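Local coordinates for protein pentafunctional AROM polypeptide (Schizosaccharomyces pombe, PDB 5SWV) that probably catalyses steps of the shikimate pathway, its dehydroquinate dehydratase and shikimate dehydrogenase domains turning dehydroquinate into dehydroshikimate and then shikimate, at residues 368-373 with 394-399. Numbering follows the deposited sequence.
Sequences VSLRDT and LGVSRI
T373 and D372 meet S397 and G395 where two neighbouring strands, 374-378 and 398-403, of a six-stranded parallel sheet begin; helix 382-393 makes the beta-alpha-beta crossover between them. The order 3-2-1-4-5-6 is that of a Rossmann fold, as expected for the nucleotide-binding domain of a shikimate dehydrogenase.

Hydrogen bonds, mainly from the backbone, link the two segments. T373 O accepts from two successive amides, S397 N at 3.0 Å and R398 N; S397 OG adds a weak bond. Upstream, D372 N gives its hydrogen to G395 O at 3.1 Å. G395, with phi 99°, closes helix 382-393 in a Schellman motif. One water accepts from L370 N and donates to L394 O.

Side-chain packing adds two apolar touches. L370 and L394 run alongside each other in the same direction, CD1 to CD1 4.1 Å; beyond them L370 reaches strand 440-445, while L394 packs on helix 353-364. L370 CB also meets V396 CG2 at 4.1 Å.

That same methyl lies 3.7 Å from the T373 hydroxyl, OG1, the two side chains roughly perpendicular. A bond internal to 368-373 holds this hydroxyl: chi1 of 53° turns T373 OG1 back to donate to L370 O at 2.6 Å.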
ATOM      1  N   VAL A 368       8.237  -5.434 -15.726  1.00 67.27           N
ATOM      2  CA  VAL A 368       7.768  -6.823 -15.978  1.00 65.07           C
ATOM      3  C   VAL A 368       6.442  -7.159 -15.276  1.00 62.17           C
ATOM      4  O   VAL A 368       6.376  -7.174 -14.058  1.00 62.44           O
ATOM      5  CB  VAL A 368       8.834  -7.899 -15.548  1.00 65.73           C
ATOM      6  CG1 VAL A 368       8.302  -9.323 -15.738  1.00 65.90           C
ATOM      7  CG2 VAL A 368      10.156  -7.738 -16.308  1.00 65.90           C
ATOM      8  N   SER A 369       5.396  -7.399 -16.060  1.00 59.85           N
ATOM      9  CA  SER A 369       4.143  -7.988 -15.574  1.00 57.44           C
ATOM     10  C   SER A 369       4.223  -9.505 -15.780  1.00 56.42           C
ATOM     11  O   SER A 369       4.805  -9.971 -16.767  1.00 55.79           O
ATOM     12  CB  SER A 369       2.952  -7.393 -16.341  1.00 57.58           C
ATOM     13  OG  SER A 369       1.777  -8.168 -16.219  1.00 56.61           O
ATOM     14  N   LEU A 370       3.649 -10.264 -14.848  1.00 54.96           N
ATOM     15  CA  LEU A 370       3.593 -11.722 -14.952  1.00 54.76           C
ATOM     16  C   LEU A 370       2.312 -12.231 -15.607  1.00 55.43           C
ATOM     17  O   LEU A 370       2.112 -13.446 -15.663  1.00 56.06           O
ATOM     18  CB  LEU A 370       3.769 -12.374 -13.567  1.00 55.23           C
ATOM     19  CG  LEU A 370       5.141 -12.272 -12.876  1.00 54.93           C
ATOM     20  CD1 LEU A 370       5.088 -12.836 -11.465  1.00 53.88           C
ATOM     21  CD2 LEU A 370       6.213 -12.990 -13.673  1.00 55.51           C
ATOM     22  N   ARG A 371       1.446 -11.338 -16.101  1.00 56.87           N
ATOM     23  CA  ARG A 371       0.294 -11.770 -16.897  1.00 59.55           C
ATOM     24  C   ARG A 371       0.758 -12.658 -18.032  1.00 57.57           C
ATOM     25  O   ARG A 371       1.665 -12.295 -18.763  1.00 57.34           O
ATOM     26  CB  ARG A 371      -0.544 -10.610 -17.464  1.00 65.27           C
ATOM     27  CG  ARG A 371      -1.978 -10.624 -16.944  1.00 72.10           C
ATOM     28  CD  ARG A 371      -2.785  -9.385 -17.326  1.00 79.86           C
ATOM     29  NE  ARG A 371      -3.445  -8.817 -16.135  1.00 88.53           N
ATOM     30  CZ  ARG A 371      -3.875  -7.554 -15.991  1.00 92.57           C
ATOM     31  NH1 ARG A 371      -4.436  -7.183 -14.834  1.00 93.32           N
ATOM     32  NH2 ARG A 371      -3.762  -6.655 -16.976  1.00 93.29           N
ATOM     33  N   ASP A 372       0.141 -13.833 -18.131  1.00 55.78           N
ATOM     34  CA  ASP A 372       0.393 -14.808 -19.183  1.00 54.58           C
ATOM     35  C   ASP A 372       1.851 -15.247 -19.271  1.00 51.72           C
ATOM     36  O   ASP A 372       2.417 -15.279 -20.351  1.00 53.06           O
ATOM     37  CB  ASP A 372      -0.116 -14.278 -20.534  1.00 56.27           C
ATOM     38  CG  ASP A 372      -1.632 -14.135 -20.580  1.00 58.55           C
ATOM     39  OD1 ASP A 372      -2.359 -14.890 -19.885  1.00 58.34           O
ATOM     40  OD2 ASP A 372      -2.101 -13.274 -21.354  1.00 61.42           O
ATOM     41  N   THR A 373       2.451 -15.568 -18.128  1.00 47.95           N
ATOM     42  CA  THR A 373       3.822 -16.102 -18.065  1.00 45.57           C
ATOM     43  C   THR A 373       3.792 -17.477 -17.429  1.00 43.19           C
ATOM     44  O   THR A 373       2.745 -17.941 -17.008  1.00 42.80           O
ATOM     45  CB  THR A 373       4.747 -15.202 -17.225  1.00 45.53           C
ATOM     46  OG1 THR A 373       4.163 -14.973 -15.930  1.00 44.96           O
ATOM     47  CG2 THR A 373       4.966 -13.895 -17.925  1.00 45.79           C
ATOM     48  N   LEU A 394      -0.874 -12.970  -9.195  1.00 37.72           N
ATOM     49  CA  LEU A 394      -0.054 -12.076  -9.997  1.00 37.86           C
ATOM     50  C   LEU A 394      -0.240 -12.296 -11.495  1.00 37.74           C
ATOM     51  O   LEU A 394       0.401 -11.609 -12.275  1.00 38.76           O
ATOM     52  CB  LEU A 394       1.432 -12.273  -9.664  1.00 38.93           C
ATOM     53  CG  LEU A 394       1.944 -11.974  -8.247  1.00 39.17           C
ATOM     54  CD1 LEU A 394       3.136 -12.837  -7.863  1.00 39.80           C
ATOM     55  CD2 LEU A 394       2.324 -10.517  -8.102  1.00 38.97           C
ATOM     56  N   GLY A 395      -1.057 -13.267 -11.906  1.00 37.33           N
ATOM     57  CA  GLY A 395      -1.408 -13.457 -13.316  1.00 37.54           C
ATOM     58  C   GLY A 395      -0.650 -14.539 -14.086  1.00 37.80           C
ATOM     59  O   GLY A 395      -0.817 -14.651 -15.299  1.00 38.98           O
ATOM     60  N   VAL A 396       0.163 -15.345 -13.413  1.00 36.83           N
ATOM     61  CA  VAL A 396       0.865 -16.446 -14.076  1.00 37.01           C
ATOM     62  C   VAL A 396      -0.150 -17.429 -14.684  1.00 37.42           C
ATOM     63  O   VAL A 396      -1.010 -17.946 -13.982  1.00 36.93           O
ATOM     64  CB  VAL A 396       1.791 -17.190 -13.087  1.00 36.63           C
ATOM     65  CG1 VAL A 396       2.351 -18.469 -13.695  1.00 36.88           C
ATOM     66  CG2 VAL A 396       2.932 -16.288 -12.652  1.00 36.61           C
ATOM     67  N   SER A 397      -0.049 -17.680 -15.985  1.00 39.20           N
ATOM     68  CA  SER A 397      -1.027 -18.545 -16.694  1.00 40.70           C
ATOM     69  C   SER A 397      -0.660 -20.033 -16.717  1.00 40.86           C
ATOM     70  O   SER A 397      -1.525 -20.853 -16.984  1.00 41.07           O
ATOM     71  CB  SER A 397      -1.268 -18.053 -18.117  1.00 40.36           C
ATOM     72  OG  SER A 397      -0.043 -18.024 -18.813  1.00 41.82           O
ATOM     73  N   ARG A 398       0.604 -20.380 -16.474  1.00 41.43           N
ATOM     74  CA  ARG A 398       0.985 -21.780 -16.269  1.00 42.02           C
ATOM     75  C   ARG A 398       1.853 -21.885 -15.029  1.00 39.23           C
ATOM     76  O   ARG A 398       2.983 -21.438 -15.021  1.00 38.33           O
ATOM     77  CB  ARG A 398       1.719 -22.347 -17.483  1.00 45.57           C
ATOM     78  CG  ARG A 398       1.058 -22.017 -18.813  1.00 49.15           C
ATOM     79  CD  ARG A 398       1.523 -22.897 -19.954  1.00 52.22           C
ATOM     80  NE  ARG A 398       0.915 -24.216 -19.812  1.00 56.70           N
ATOM     81  CZ  ARG A 398       0.578 -25.045 -20.804  1.00 61.41           C
ATOM     82  NH1 ARG A 398       0.024 -26.220 -20.507  1.00 61.46           N
ATOM     83  NH2 ARG A 398       0.767 -24.726 -22.091  1.00 64.07           N
ATOM     84  N   ILE A 399       1.298 -22.482 -13.986  1.00 37.34           N
ATOM     85  CA  ILE A 399       1.971 -22.642 -12.714  1.00 36.58           C
ATOM     86  C   ILE A 399       2.467 -24.090 -12.636  1.00 36.45           C
ATOM     87  O   ILE A 399       1.684 -25.002 -12.333  1.00 35.92           O
ATOM     88  CB  ILE A 399       1.010 -22.314 -11.544  1.00 36.23           C
ATOM     89  CG1 ILE A 399       0.406 -20.912 -11.709  1.00 36.26           C
ATOM     90  CG2 ILE A 399       1.732 -22.381 -10.213  1.00 36.01           C
ATOM     91  CD1 ILE A 399      -0.805 -20.636 -10.845  1.00 36.11           C
TER
HETATM   92  O   HOH W   1       2.216  -9.281 -12.313  1.00 38.75           O